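Local atomic coordinates of exodeoxyribonuclease III (Methanosarcina mazei, PDB entry 5J8N), a protein that probably cleaves DNA at abasic sites and degrades double-stranded DNA from its 3' end, using magnesium or manganese ions. Residues L190-M195 with K235-Y240; Y4-W9 with K145-G150; T39-D44 with F60-Q65; G95-T100 with L108-P113. The protein carries 3 engineered substitutions. All coordinates share one frame; numbering follows the deposited sequence.

Interaction 1: L190-M195 with K235-Y240; sequences LDSFRM and KSASIY
The ring of Phe193 overlaps the end of Ile239, whose CD1 methyl stands over one ring face, 3.7 Å from the Phe193 ring centroid and 14° off the ring normal, as a CH-pi contact requires. This pair joins the two halves of the DNase I-like sandwich: strand 234-239 is an outermost strand of the six-stranded sheet, while Phe193 sits in the short helix 192-196, directly after a strand of the other sheet. Phe193 reaches across because CG lies opposite the backbone N (chi1 -172°), which carries the ring nearer to the strand than its CB alone would suggest. There CE1 also meets Ile239 CG1, at 3.7 Å, and the two side chains cross at about a right angle. The start of the helix rests on Ala237, whose CB lies 3.4 Å from Ser192 O and 3.7 Å from Phe193 N. Ser192 OG lies 3.8 Å from Ala237 CB, but its hydrogen bond goes to Val224 O of strand 218-227. Swapping this phenylalanine for alanine is likely to open a gap beside Ile239 CD1 and Arg220, leaving the methyl without its ring face. No direct hydrogen bond spans the two segments; a single water links the backbones instead, donating to Phe193 O at 2.9 Å and to Ala237 O at 2.8 Å.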
loop_
_atom_site.group_PDB
_atom_site.type_symbol
_atom_site.label_atom_id
_atom_site.label_comp_id
_atom_site.label_asym_id
_atom_site.label_seq_id
_atom_site.Cartn_x
_atom_site.Cartn_y
_atom_site.Cartn_z
ATOM N N LEU A 190 -8.528 8.550 -7.604
ATOM C CA LEU A 190 -7.872 9.723 -7.014
ATOM C C LEU A 190 -6.728 9.335 -6.147
ATOM O O LEU A 190 -6.848 8.384 -5.339
ATOM C CB LEU A 190 -8.880 10.523 -6.158
ATOM C CG LEU A 190 -10.122 10.925 -6.901
ATOM C CD1 LEU A 190 -11.084 11.621 -5.921
ATOM C CD2 LEU A 190 -9.765 11.846 -8.070
ATOM N N ASP A 191 -5.596 10.037 -6.281
ATOM C CA ASP A 191 -4.452 9.921 -5.366
ATOM C C ASP A 191 -4.826 10.733 -4.109
ATOM O O ASP A 191 -4.873 11.974 -4.118
ATOM C CB ASP A 191 -3.201 10.454 -6.085
ATOM C CG ASP A 191 -1.968 10.451 -5.268
ATOM O OD1 ASP A 191 -2.011 10.307 -4.041
ATOM O OD2 ASP A 191 -0.888 10.616 -5.863
ATOM N N SER A 192 -5.172 10.052 -3.030
ATOM C CA SER A 192 -5.814 10.761 -1.909
ATOM C C SER A 192 -4.917 11.873 -1.318
ATOM O O SER A 192 -5.432 12.950 -0.985
ATOM C CB SER A 192 -6.290 9.782 -0.821
ATOM O OG SER A 192 -5.204 9.104 -0.240
ATOM N N PHE A 193 -3.611 11.605 -1.155
ATOM C CA PHE A 193 -2.760 12.664 -0.614
ATOM C C PHE A 193 -2.865 13.945 -1.392
ATOM O O PHE A 193 -2.939 15.033 -0.826
ATOM C CB PHE A 193 -1.322 12.180 -0.566
ATOM C CG PHE A 193 -0.413 13.140 0.148
ATOM C CD1 PHE A 193 -0.465 13.267 1.533
ATOM C CD2 PHE A 193 0.455 13.927 -0.592
ATOM C CE1 PHE A 193 0.353 14.182 2.192
ATOM C CE2 PHE A 193 1.298 14.855 0.037
ATOM C CZ PHE A 193 1.235 15.001 1.445
ATOM N N ARG A 194 -2.929 13.822 -2.723
ATOM C CA ARG A 194 -3.010 14.975 -3.614
ATOM C C ARG A 194 -4.398 15.610 -3.694
ATOM O O ARG A 194 -4.543 16.694 -4.253
ATOM C CB ARG A 194 -2.522 14.566 -5.025
ATOM C CG ARG A 194 -1.041 14.206 -5.080
ATOM C CD ARG A 194 -0.125 15.308 -4.507
ATOM N NE ARG A 194 1.280 14.909 -4.629
ATOM C CZ ARG A 194 2.248 15.542 -3.965
ATOM N NH1 ARG A 194 1.964 16.507 -3.104
ATOM N NH2 ARG A 194 3.492 15.153 -4.124
ATOM N N MET A 195 -5.410 14.993 -3.091
ATOM C CA MET A 195 -6.694 15.679 -2.931
ATOM C C MET A 195 -6.548 16.896 -2.045
ATOM O O MET A 195 -7.327 17.828 -2.178
ATOM C CB MET A 195 -7.751 14.756 -2.327
ATOM C CG MET A 195 -8.158 13.651 -3.292
ATOM S SD MET A 195 -9.252 12.461 -2.511
ATOM C CE MET A 195 -10.690 13.514 -2.298
ATOM N N LYS A 235 -11.962 12.496 4.147
ATOM C CA LYS A 235 -11.874 13.697 4.967
ATOM C C LYS A 235 -10.452 14.128 5.230
ATOM O O LYS A 235 -10.258 15.294 5.597
ATOM C CB LYS A 235 -12.584 13.456 6.276
ATOM C CG LYS A 235 -14.055 13.081 6.111
ATOM C CD LYS A 235 -14.775 14.097 5.266
ATOM C CE LYS A 235 -16.238 13.724 4.995
ATOM N NZ LYS A 235 -16.947 14.798 4.217
ATOM N N SER A 236 -9.486 13.235 5.120
ATOM C CA SER A 236 -8.097 13.621 5.297
ATOM C C SER A 236 -7.250 12.571 4.619
ATOM O O SER A 236 -7.722 11.451 4.370
ATOM C CB SER A 236 -7.690 13.713 6.800
ATOM O OG SER A 236 -7.529 12.426 7.315
ATOM N N ALA A 237 -5.997 12.914 4.303
ATOM C CA ALA A 237 -5.029 11.956 3.752
ATOM C C ALA A 237 -3.644 12.377 4.234
ATOM O O ALA A 237 -3.316 13.566 4.182
ATOM C CB ALA A 237 -5.095 11.976 2.210
ATOM N N SER A 238 -2.880 11.421 4.752
ATOM C CA SER A 238 -1.673 11.725 5.528
ATOM C C SER A 238 -0.488 10.921 5.065
ATOM O O SER A 238 -0.641 9.823 4.543
ATOM C CB SER A 238 -1.923 11.403 7.024
ATOM O OG SER A 238 -2.974 12.205 7.523
ATOM N N ILE A 239 0.706 11.448 5.399
ATOM C CA ILE A 239 1.934 10.677 5.404
ATOM C C ILE A 239 2.430 10.830 6.833
ATOM O O ILE A 239 2.277 11.870 7.463
ATOM C CB ILE A 239 2.954 11.174 4.378
ATOM C CG1 ILE A 239 2.331 11.113 2.984
ATOM C CG2 ILE A 239 4.222 10.334 4.403
ATOM C CD1 ILE A 239 3.180 11.868 1.962
ATOM N N TYR A 240 3.033 9.744 7.349
ATOM C CA TYR A 240 3.494 9.700 8.753
ATOM C C TYR A 240 5.020 9.548 8.875
ATOM O O TYR A 240 5.520 8.491 9.297
ATOM C CB TYR A 240 2.798 8.508 9.489
ATOM C CG TYR A 240 1.312 8.653 9.640
ATOM C CD1 TYR A 240 0.450 8.230 8.620
ATOM C CD2 TYR A 240 0.767 9.134 10.818
ATOM C CE1 TYR A 240 -0.940 8.358 8.794
ATOM C CE2 TYR A 240 -0.606 9.294 10.946
ATOM C CZ TYR A 240 -1.431 8.876 9.944
ATOM O OH TYR A 240 -2.831 8.991 10.141
HETATM O O HOH W 1 -3.134 15.382 2.088
#

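Interaction 2: Y4-W9 with K145-G150; sequences YNLISW and KLVICG
Ser8 packs on Cys149 from its first side-chain atom onward: CB of Ser8 lies 3.8 Å from CB of Cys149 and 4.0 Å from its SG. One bond further, OG of Ser8 remains beside the cysteine, 3.7 Å from Cys149 CB, and passes within 3.6 Å of Gly150 N. Chi1 of 176° sets this hydroxyl opposite the serine's own N and close to the backbone of Gly150, yet no hydrogen bond forms across the contact. The buried OG is instead bonded to Gln37 NE2 of the neighbouring strand 33-37. Cys149 turns SG into the position between its own N and carbonyl carbon (chi1 59°), and SG thereby also meets Leu6 CD2 at 4.4 Å. The other branch of that leucine, CD1, touches Val147 CG1 at 4.4 Å, a loose apolar meeting to which Leu107 of strand 106-111 adds further cover. At Gly150 the chain turns a corner with backbone angles at which a CB would be jammed against the carbonyl O of Cys149; Asp151, predicted to be an active-site residue, follows at once. The axes of strands 4-9 and 146-149 pass 8.9 Å apart at 34°, too far for backbone pairing but right for side-chain packing face to face, the arrangement expected between the central strands of the two sheets in the DNase I-like beta sandwich.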
loop_
_atom_site.group_PDB
_atom_site.type_symbol
_atom_site.label_atom_id
_atom_site.label_comp_id
_atom_site.label_asym_id
_atom_site.label_seq_id
_atom_site.Cartn_x
_atom_site.Cartn_y
_atom_site.Cartn_z
ATOM N N TYR A 4 -13.730 5.744 9.360
ATOM C CA TYR A 4 -12.624 4.809 9.232
ATOM C C TYR A 4 -11.327 5.585 9.171
ATOM O O TYR A 4 -11.138 6.423 8.281
ATOM C CB TYR A 4 -12.735 3.973 7.950
ATOM C CG TYR A 4 -13.944 3.093 7.834
ATOM C CD1 TYR A 4 -15.162 3.609 7.441
ATOM C CD2 TYR A 4 -13.828 1.709 8.008
ATOM C CE1 TYR A 4 -16.251 2.784 7.272
ATOM C CE2 TYR A 4 -14.930 0.882 7.822
ATOM C CZ TYR A 4 -16.122 1.439 7.457
ATOM O OH TYR A 4 -17.220 0.621 7.261
ATOM N N ASN A 5 -10.404 5.321 10.092
ATOM C CA ASN A 5 -9.084 5.884 9.991
ATOM C C ASN A 5 -8.140 4.730 9.590
ATOM O O ASN A 5 -7.972 3.767 10.368
ATOM C CB ASN A 5 -8.702 6.487 11.326
ATOM C CG ASN A 5 -7.431 7.313 11.255
ATOM O OD1 ASN A 5 -6.747 7.343 10.233
ATOM N ND2 ASN A 5 -7.097 7.957 12.365
ATOM N N LEU A 6 -7.611 4.792 8.388
ATOM C CA LEU A 6 -6.805 3.750 7.822
ATOM C C LEU A 6 -5.335 4.148 7.739
ATOM O O LEU A 6 -5.008 5.280 7.358
ATOM C CB LEU A 6 -7.318 3.416 6.420
ATOM C CG LEU A 6 -6.544 2.348 5.635
ATOM C CD1 LEU A 6 -7.550 1.556 4.744
ATOM C CD2 LEU A 6 -5.455 2.935 4.842
ATOM N N ILE A 7 -4.437 3.210 8.084
ATOM C CA ILE A 7 -3.002 3.445 7.903
ATOM C C ILE A 7 -2.446 2.242 7.158
ATOM O O ILE A 7 -2.936 1.113 7.302
ATOM C CB ILE A 7 -2.325 3.692 9.258
ATOM C CG1 ILE A 7 -0.860 4.159 9.106
ATOM C CG2 ILE A 7 -2.381 2.438 10.192
ATOM C CD1 ILE A 7 -0.317 4.774 10.406
ATOM N N SER A 8 -1.466 2.476 6.303
ATOM C CA SER A 8 -0.865 1.511 5.414
ATOM C C SER A 8 0.633 1.653 5.486
ATOM O O SER A 8 1.146 2.796 5.428
ATOM C CB SER A 8 -1.368 1.779 4.007
ATOM O OG SER A 8 -0.745 0.913 3.021
ATOM N N TRP A 9 1.353 0.548 5.624
ATOM C CA TRP A 9 2.765 0.641 5.891
ATOM C C TRP A 9 3.521 -0.539 5.295
ATOM O O TRP A 9 3.244 -1.686 5.669
ATOM C CB TRP A 9 3.000 0.676 7.429
ATOM C CG TRP A 9 4.420 1.044 7.839
ATOM C CD1 TRP A 9 5.407 1.627 7.076
ATOM C CD2 TRP A 9 4.963 0.901 9.155
ATOM N NE1 TRP A 9 6.558 1.867 7.868
ATOM C CE2 TRP A 9 6.273 1.441 9.149
ATOM C CE3 TRP A 9 4.428 0.417 10.346
ATOM C CZ2 TRP A 9 7.091 1.430 10.274
ATOM C CZ3 TRP A 9 5.224 0.437 11.484
ATOM C CH2 TRP A 9 6.564 0.936 11.428
ATOM N N LYS A 145 -17.297 0.833 -4.174
ATOM C CA LYS A 145 -16.447 1.959 -3.715
ATOM C C LYS A 145 -15.128 1.354 -3.374
ATOM O O LYS A 145 -15.080 0.500 -2.478
ATOM C CB LYS A 145 -17.102 2.670 -2.503
ATOM C CG LYS A 145 -18.359 3.503 -2.903
ATOM C CD LYS A 145 -19.583 3.085 -2.081
ATOM C CE LYS A 145 -19.600 3.816 -0.736
ATOM N NZ LYS A 145 -20.487 3.203 0.345
ATOM N N LEU A 146 -14.054 1.762 -4.045
ATOM C CA LEU A 146 -12.751 1.130 -3.901
ATOM C C LEU A 146 -11.773 1.990 -3.174
ATOM O O LEU A 146 -11.559 3.148 -3.541
ATOM C CB LEU A 146 -12.168 0.832 -5.289
ATOM C CG LEU A 146 -12.955 -0.273 -5.991
ATOM C CD1 LEU A 146 -12.808 -0.186 -7.496
ATOM C CD2 LEU A 146 -12.501 -1.627 -5.488
ATOM N N VAL A 147 -11.098 1.401 -2.186
ATOM C CA VAL A 147 -9.967 2.011 -1.510
ATOM C C VAL A 147 -8.805 1.077 -1.809
ATOM O O VAL A 147 -8.912 -0.135 -1.549
ATOM C CB VAL A 147 -10.201 2.112 0.007
ATOM C CG1 VAL A 147 -8.969 2.682 0.704
ATOM C CG2 VAL A 147 -11.370 2.958 0.266
ATOM N N ILE A 148 -7.715 1.601 -2.355
ATOM C CA ILE A 148 -6.554 0.802 -2.697
ATOM C C ILE A 148 -5.361 1.375 -2.004
ATOM O O ILE A 148 -4.952 2.510 -2.263
ATOM C CB ILE A 148 -6.297 0.792 -4.224
ATOM C CG1 ILE A 148 -7.560 0.280 -4.943
ATOM C CG2 ILE A 148 -5.086 -0.073 -4.559
ATOM C CD1 ILE A 148 -8.182 1.329 -5.878
ATOM N N CYS A 149 -4.769 0.604 -1.106
ATOM C CA CYS A 149 -3.582 1.164 -0.417
ATOM C C CYS A 149 -2.410 0.243 -0.652
ATOM O O CYS A 149 -2.532 -0.997 -0.770
ATOM C CB CYS A 149 -3.819 1.322 1.081
ATOM S SG CYS A 149 -4.245 -0.177 2.006
ATOM N N GLY A 150 -1.231 0.859 -0.583
ATOM C CA GLY A 150 -0.028 0.046 -0.528
ATOM C C GLY A 150 1.118 0.721 -1.215
ATOM O O GLY A 150 1.156 1.944 -1.445
#

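Interaction 3: T39-D44 with F60-Q65; sequences TKVSQD and FVSAEQ
The Phe60 ring takes Thr39 CG2 at its edge, in the ring plane and 3.8 Å from CE2, while the ring of Phe74 meets it nearly perpendicularly and Leu14 and Leu46 add aliphatic contacts. Phe60 lies on strand 57-61, an outermost strand of the six-stranded sheet of the DNase I-like fold, and Thr39 opens the loop that follows Glu38, a ligand of the bound magnesium. With chi1 at 64°, Thr39 holds CG2 against the ring while OG1 sits between N and the carbonyl carbon; there OG1 accepts a bond from Val41 N at 3.2 Å, which makes an ST turn. The polar half of the contact centres on Ser62. Its OG donates to Val41 O at 2.7 Å, approaching from 53° above the carbonyl plane, and accepts Asp44 N at 3.2 Å with an N-H...O angle of 157°. One hydroxyl thus ties two points of the loop to the strand end. Without that hydroxyl, as with an alanine here, Asp44 N would probably lose its serine acceptor and Val41 O one of its donors, a water remaining, and the 41-44 loop could shift. Waters supplement the direct bonds: one lies 2.7 Å from Thr39 OG1 and donates to Val61 O at 2.8 Å. Another accepts Ser62 N at 2.9 Å and donates to Asp44 OD1 at 3.1 Å.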
loop_
_atom_site.group_PDB
_atom_site.type_symbol
_atom_site.label_atom_id
_atom_site.label_comp_id
_atom_site.label_asym_id
_atom_site.label_seq_id
_atom_site.Cartn_x
_atom_site.Cartn_y
_atom_site.Cartn_z
ATOM N N THR A 39 5.607 -8.370 4.433
ATOM C CA THR A 39 5.719 -8.994 5.736
ATOM C C THR A 39 6.921 -9.905 5.789
ATOM O O THR A 39 7.493 -10.168 6.855
ATOM C CB THR A 39 4.469 -9.824 6.094
ATOM O OG1 THR A 39 4.372 -10.905 5.137
ATOM C CG2 THR A 39 3.216 -8.931 6.043
ATOM N N LYS A 40 7.293 -10.494 4.654
ATOM C CA LYS A 40 8.345 -11.506 4.528
ATOM C C LYS A 40 8.033 -12.767 5.361
ATOM O O LYS A 40 8.944 -13.556 5.674
ATOM C CB LYS A 40 9.743 -10.940 4.918
ATOM C CG LYS A 40 10.173 -9.746 4.079
ATOM C CD LYS A 40 11.603 -9.301 4.472
ATOM C CE LYS A 40 11.965 -8.083 3.694
ATOM N NZ LYS A 40 13.364 -7.559 4.043
ATOM N N VAL A 41 6.750 -12.978 5.670
ATOM C CA VAL A 41 6.297 -14.121 6.463
ATOM C C VAL A 41 6.133 -15.323 5.555
ATOM O O VAL A 41 5.395 -15.230 4.540
ATOM C CB VAL A 41 4.935 -13.798 7.125
ATOM C CG1 VAL A 41 4.273 -15.067 7.632
ATOM C CG2 VAL A 41 5.127 -12.742 8.249
ATOM N N SER A 42 6.771 -16.422 5.958
ATOM C CA SER A 42 6.767 -17.670 5.222
ATOM C C SER A 42 5.647 -18.555 5.698
ATOM O O SER A 42 5.471 -18.729 6.906
ATOM C CB SER A 42 8.086 -18.466 5.410
ATOM O OG SER A 42 9.257 -17.713 5.145
ATOM N N GLN A 43 4.945 -19.181 4.759
ATOM C CA GLN A 43 4.035 -20.289 5.106
ATOM C C GLN A 43 3.072 -19.967 6.261
ATOM O O GLN A 43 2.850 -20.805 7.144
ATOM C CB GLN A 43 4.844 -21.548 5.465
ATOM C CG GLN A 43 5.619 -22.122 4.286
ATOM C CD GLN A 43 6.376 -23.402 4.624
ATOM O OE1 GLN A 43 5.776 -24.428 4.983
ATOM N NE2 GLN A 43 7.705 -23.338 4.534
ATOM N N ASP A 44 2.556 -18.737 6.274
ATOM C CA ASP A 44 1.538 -18.325 7.238
ATOM C C ASP A 44 2.021 -18.351 8.706
ATOM O O ASP A 44 1.215 -18.360 9.645
ATOM C CB ASP A 44 0.304 -19.221 7.074
ATOM C CG ASP A 44 -0.374 -19.032 5.720
ATOM O OD1 ASP A 44 -0.085 -18.033 5.017
ATOM O OD2 ASP A 44 -1.195 -19.903 5.348
ATOM N N PHE A 60 -3.886 -12.426 6.537
ATOM C CA PHE A 60 -2.580 -12.346 5.903
ATOM C C PHE A 60 -2.524 -13.236 4.692
ATOM O O PHE A 60 -3.188 -14.331 4.683
ATOM C CB PHE A 60 -1.463 -12.813 6.875
ATOM C CG PHE A 60 -1.064 -11.759 7.870
ATOM C CD1 PHE A 60 -1.795 -11.584 9.043
ATOM C CD2 PHE A 60 -0.034 -10.860 7.558
ATOM C CE1 PHE A 60 -1.412 -10.554 9.947
ATOM C CE2 PHE A 60 0.367 -9.856 8.449
ATOM C CZ PHE A 60 -0.337 -9.713 9.645
ATOM N N VAL A 61 -1.697 -12.846 3.733
ATOM C CA VAL A 61 -1.367 -13.751 2.609
ATOM C C VAL A 61 0.143 -13.792 2.526
ATOM O O VAL A 61 0.834 -12.757 2.696
ATOM C CB VAL A 61 -2.020 -13.301 1.298
ATOM C CG1 VAL A 61 -1.531 -12.008 0.825
ATOM C CG2 VAL A 61 -1.837 -14.401 0.191
ATOM N N SER A 62 0.641 -14.997 2.337
ATOM C CA SER A 62 2.069 -15.272 2.145
ATOM C C SER A 62 2.375 -15.637 0.703
ATOM O O SER A 62 1.550 -16.301 0.014
ATOM C CB SER A 62 2.502 -16.461 2.977
ATOM O OG SER A 62 2.857 -16.167 4.336
ATOM N N ALA A 63 3.573 -15.264 0.255
ATOM C CA ALA A 63 4.093 -15.745 -0.994
ATOM C C ALA A 63 4.447 -17.196 -0.894
ATOM O O ALA A 63 4.659 -17.726 0.200
ATOM C CB ALA A 63 5.335 -14.953 -1.390
ATOM N N GLU A 64 4.541 -17.880 -2.044
ATOM C CA GLU A 64 5.103 -19.220 -2.074
ATOM C C GLU A 64 6.572 -19.239 -1.694
ATOM O O GLU A 64 6.992 -20.094 -0.953
ATOM C CB GLU A 64 4.903 -19.854 -3.470
ATOM C CG GLU A 64 3.434 -20.114 -3.787
ATOM C CD GLU A 64 3.203 -21.005 -5.015
ATOM O OE1 GLU A 64 4.093 -21.107 -5.901
ATOM O OE2 GLU A 64 2.096 -21.586 -5.089
ATOM N N GLN A 65 7.314 -18.248 -2.175
ATOM C CA GLN A 65 8.717 -18.106 -1.814
ATOM C C GLN A 65 8.814 -17.668 -0.331
ATOM O O GLN A 65 8.172 -16.726 0.086
ATOM C CB GLN A 65 9.376 -17.104 -2.752
ATOM C CG GLN A 65 10.848 -16.873 -2.452
ATOM C CD GLN A 65 11.442 -15.786 -3.311
ATOM O OE1 GLN A 65 10.964 -15.509 -4.420
ATOM N NE2 GLN A 65 12.475 -15.141 -2.797
HETATM O O HOH W 2 2.081 -12.328 5.189
HETATM O O HOH W 3 5.009 -13.715 2.287
HETATM O O HOH W 4 6.147 -18.881 2.209
HETATM O O HOH W 5 -1.156 -17.327 2.142
#

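Interaction 4: G95-T100 with L108-P113; sequences GRFLRT and LNIYFP
Leu108 lays its CD2 methyl along the aliphatic part of Arg99, 3.6 Å from CB of that arginine, and the same methyl also reaches CZ of Phe97. At Asn109 the backbones lock: Asn109 N donates to Leu98 O at 2.9 Å, and Leu98 N returns a bond to Asn109 O. This is a hydrogen-bonded antiparallel pair; the Asn109 amide itself turns to Gln37 and Thr73 of the other sheet. Ile110 faces Phe97 in a non-hydrogen-bonded pair, the two side chains running side by side with CG1 of Ile110 3.7 Å from CD2 of Phe97, on the face covered by helix 119-141. Segments 97-100 and 108-111 run at 171° and belong to the beta hairpin of strands 97-101 and 106-111 in the second sheet of the DNase I-like sandwich. Tyr111, a predicted active-site residue whose side chain comes within about 4 Å of the bound magnesium ion, donates its N to Arg96 O at 2.8 Å. Its own O accepts Arg96 NH1 at 2.9 Å; this O lies in the guanidinium plane, although NH1 stands 47° above the carbonyl plane. The extended arginine also brings NH1 to 3.3 Å from Tyr111 CD2, the guanidinium and ring planes 30° apart. Phe112 receives the CG2 methyl of Ile110 over its ring centre and hands its O to Asn153. Pro113 places CA over the Arg96 guanidinium, whose NE is salt-bridged to Glu94.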
loop_
_atom_site.group_PDB
_atom_site.type_symbol
_atom_site.label_atom_id
_atom_site.label_comp_id
_atom_site.label_asym_id
_atom_site.label_seq_id
_atom_site.Cartn_x
_atom_site.Cartn_y
_atom_site.Cartn_z
ATOM N N GLY A 95 1.847 -13.475 -3.259
ATOM C CA GLY A 95 1.306 -12.958 -1.991
ATOM C C GLY A 95 1.361 -11.469 -1.839
ATOM O O GLY A 95 1.691 -10.946 -0.738
ATOM N N ARG A 96 0.932 -10.765 -2.886
ATOM C CA ARG A 96 1.011 -9.320 -2.959
ATOM C C ARG A 96 -0.310 -8.609 -2.828
ATOM O O ARG A 96 -0.320 -7.385 -2.864
ATOM C CB ARG A 96 1.594 -8.914 -4.332
ATOM C CG ARG A 96 3.008 -9.343 -4.541
ATOM C CD ARG A 96 3.444 -8.912 -5.947
ATOM N NE ARG A 96 4.819 -9.329 -6.029
ATOM C CZ ARG A 96 5.809 -8.670 -5.479
ATOM N NH1 ARG A 96 5.577 -7.504 -4.887
ATOM N NH2 ARG A 96 7.060 -9.165 -5.557
ATOM N N PHE A 97 -1.427 -9.340 -2.701
ATOM C CA PHE A 97 -2.743 -8.751 -2.891
ATOM C C PHE A 97 -3.706 -9.359 -1.912
ATOM O O PHE A 97 -3.903 -10.575 -1.876
ATOM C CB PHE A 97 -3.185 -9.013 -4.331
ATOM C CG PHE A 97 -4.512 -8.452 -4.701
ATOM C CD1 PHE A 97 -5.674 -9.100 -4.355
ATOM C CD2 PHE A 97 -4.573 -7.267 -5.464
ATOM C CE1 PHE A 97 -6.961 -8.570 -4.790
ATOM C CE2 PHE A 97 -5.818 -6.761 -5.893
ATOM C CZ PHE A 97 -6.972 -7.404 -5.509
ATOM N N LEU A 98 -4.334 -8.493 -1.145
ATOM C CA LEU A 98 -5.346 -8.948 -0.176
ATOM C C LEU A 98 -6.559 -8.041 -0.195
ATOM O O LEU A 98 -6.439 -6.819 0.075
ATOM C CB LEU A 98 -4.690 -9.000 1.224
ATOM C CG LEU A 98 -5.603 -9.396 2.362
ATOM C CD1 LEU A 98 -6.038 -10.768 2.150
ATOM C CD2 LEU A 98 -4.843 -9.278 3.709
ATOM N N ARG A 99 -7.707 -8.613 -0.512
ATOM C CA ARG A 99 -8.988 -7.905 -0.551
ATOM C C ARG A 99 -9.802 -8.204 0.678
ATOM O O ARG A 99 -10.037 -9.373 1.043
ATOM C CB ARG A 99 -9.738 -8.297 -1.814
ATOM C CG ARG A 99 -11.172 -7.798 -1.833
ATOM C CD ARG A 99 -11.843 -8.149 -3.141
ATOM N NE ARG A 99 -13.284 -7.859 -3.085
ATOM C CZ ARG A 99 -14.107 -8.144 -4.053
ATOM N NH1 ARG A 99 -13.678 -8.662 -5.169
ATOM N NH2 ARG A 99 -15.403 -7.889 -3.879
ATOM N N THR A 100 -10.286 -7.149 1.326
ATOM C CA THR A 100 -11.249 -7.269 2.416
ATOM C C THR A 100 -12.385 -6.291 2.136
ATOM O O THR A 100 -12.131 -5.086 2.016
ATOM C CB THR A 100 -10.590 -6.956 3.796
ATOM O OG1 THR A 100 -9.907 -5.705 3.700
ATOM C CG2 THR A 100 -9.603 -8.048 4.188
ATOM N N LEU A 108 -8.479 -2.916 -1.084
ATOM C CA LEU A 108 -7.422 -3.731 -1.713
ATOM C C LEU A 108 -6.097 -3.292 -1.135
ATOM O O LEU A 108 -5.722 -2.117 -1.289
ATOM C CB LEU A 108 -7.419 -3.558 -3.252
ATOM C CG LEU A 108 -8.793 -3.784 -3.938
ATOM C CD1 LEU A 108 -8.622 -3.602 -5.446
ATOM C CD2 LEU A 108 -9.421 -5.147 -3.577
ATOM N N ASN A 109 -5.388 -4.214 -0.501
ATOM C CA ASN A 109 -4.101 -3.969 0.113
ATOM C C ASN A 109 -3.028 -4.631 -0.756
ATOM O O ASN A 109 -3.082 -5.852 -0.937
ATOM C CB ASN A 109 -4.136 -4.552 1.522
ATOM C CG ASN A 109 -2.792 -4.447 2.244
ATOM O OD1 ASN A 109 -1.933 -3.692 1.795
ATOM N ND2 ASN A 109 -2.636 -5.136 3.391
ATOM N N ILE A 110 -2.122 -3.854 -1.308
ATOM C CA ILE A 110 -1.228 -4.368 -2.361
ATOM C C ILE A 110 0.232 -3.993 -2.179
ATOM O O ILE A 110 0.536 -2.822 -1.898
ATOM C CB ILE A 110 -1.701 -3.865 -3.761
ATOM C CG1 ILE A 110 -3.219 -4.126 -3.939
ATOM C CG2 ILE A 110 -0.888 -4.528 -4.897
ATOM C CD1 ILE A 110 -3.770 -3.591 -5.256
ATOM N N TYR A 111 1.097 -4.976 -2.348
ATOM C CA TYR A 111 2.537 -4.766 -2.434
ATOM C C TYR A 111 2.905 -4.925 -3.910
ATOM O O TYR A 111 3.127 -6.036 -4.399
ATOM C CB TYR A 111 3.293 -5.796 -1.544
ATOM C CG TYR A 111 4.777 -5.697 -1.595
ATOM C CD1 TYR A 111 5.416 -4.471 -1.585
ATOM C CD2 TYR A 111 5.554 -6.840 -1.689
ATOM C CE1 TYR A 111 6.813 -4.369 -1.689
ATOM C CE2 TYR A 111 6.970 -6.744 -1.720
ATOM C CZ TYR A 111 7.574 -5.489 -1.734
ATOM O OH TYR A 111 8.948 -5.369 -1.807
ATOM N N PHE A 112 2.928 -3.815 -4.636
ATOM C CA PHE A 112 3.192 -3.924 -6.090
ATOM C C PHE A 112 4.662 -4.296 -6.304
ATOM O O PHE A 112 5.527 -3.958 -5.468
ATOM C CB PHE A 112 2.902 -2.608 -6.782
ATOM C CG PHE A 112 1.432 -2.264 -6.878
ATOM C CD1 PHE A 112 0.765 -1.543 -5.914
ATOM C CD2 PHE A 112 0.738 -2.650 -8.016
ATOM C CE1 PHE A 112 -0.610 -1.234 -6.055
ATOM C CE2 PHE A 112 -0.594 -2.334 -8.195
ATOM C CZ PHE A 112 -1.271 -1.588 -7.197
ATOM N N PRO A 113 4.980 -5.041 -7.363
ATOM C CA PRO A 113 6.362 -5.499 -7.561
ATOM C C PRO A 113 7.381 -4.378 -7.750
ATOM O O PRO A 113 7.087 -3.328 -8.306
ATOM C CB PRO A 113 6.259 -6.343 -8.851
ATOM C CG PRO A 113 4.743 -6.716 -8.915
ATOM C CD PRO A 113 4.035 -5.496 -8.390
#

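Overall arrangement
Interactions 2 and 4 are wholly buried, whereas 1 and 3 are only partly so and lie on opposite sides of the chain's centre, at the two outermost strands of the six-stranded sheet. Interaction 4 joins backbone pairing within one sheet to apolar side chains and an arginine bond; interaction 2 stacks one sheet on the other through side chains without a hydrogen bond. They share a junction, since strands 146-149 and 106-111 are parallel neighbours, with Val147 O 2.9 Å from Leu108 N. Interaction 1 combines apolar packing with one bridging water, and touches interaction 2 through Tyr240 and Ile7. Interaction 3, the wettest, meets interaction 4 where Val61 packs on Gly95 and Phe97.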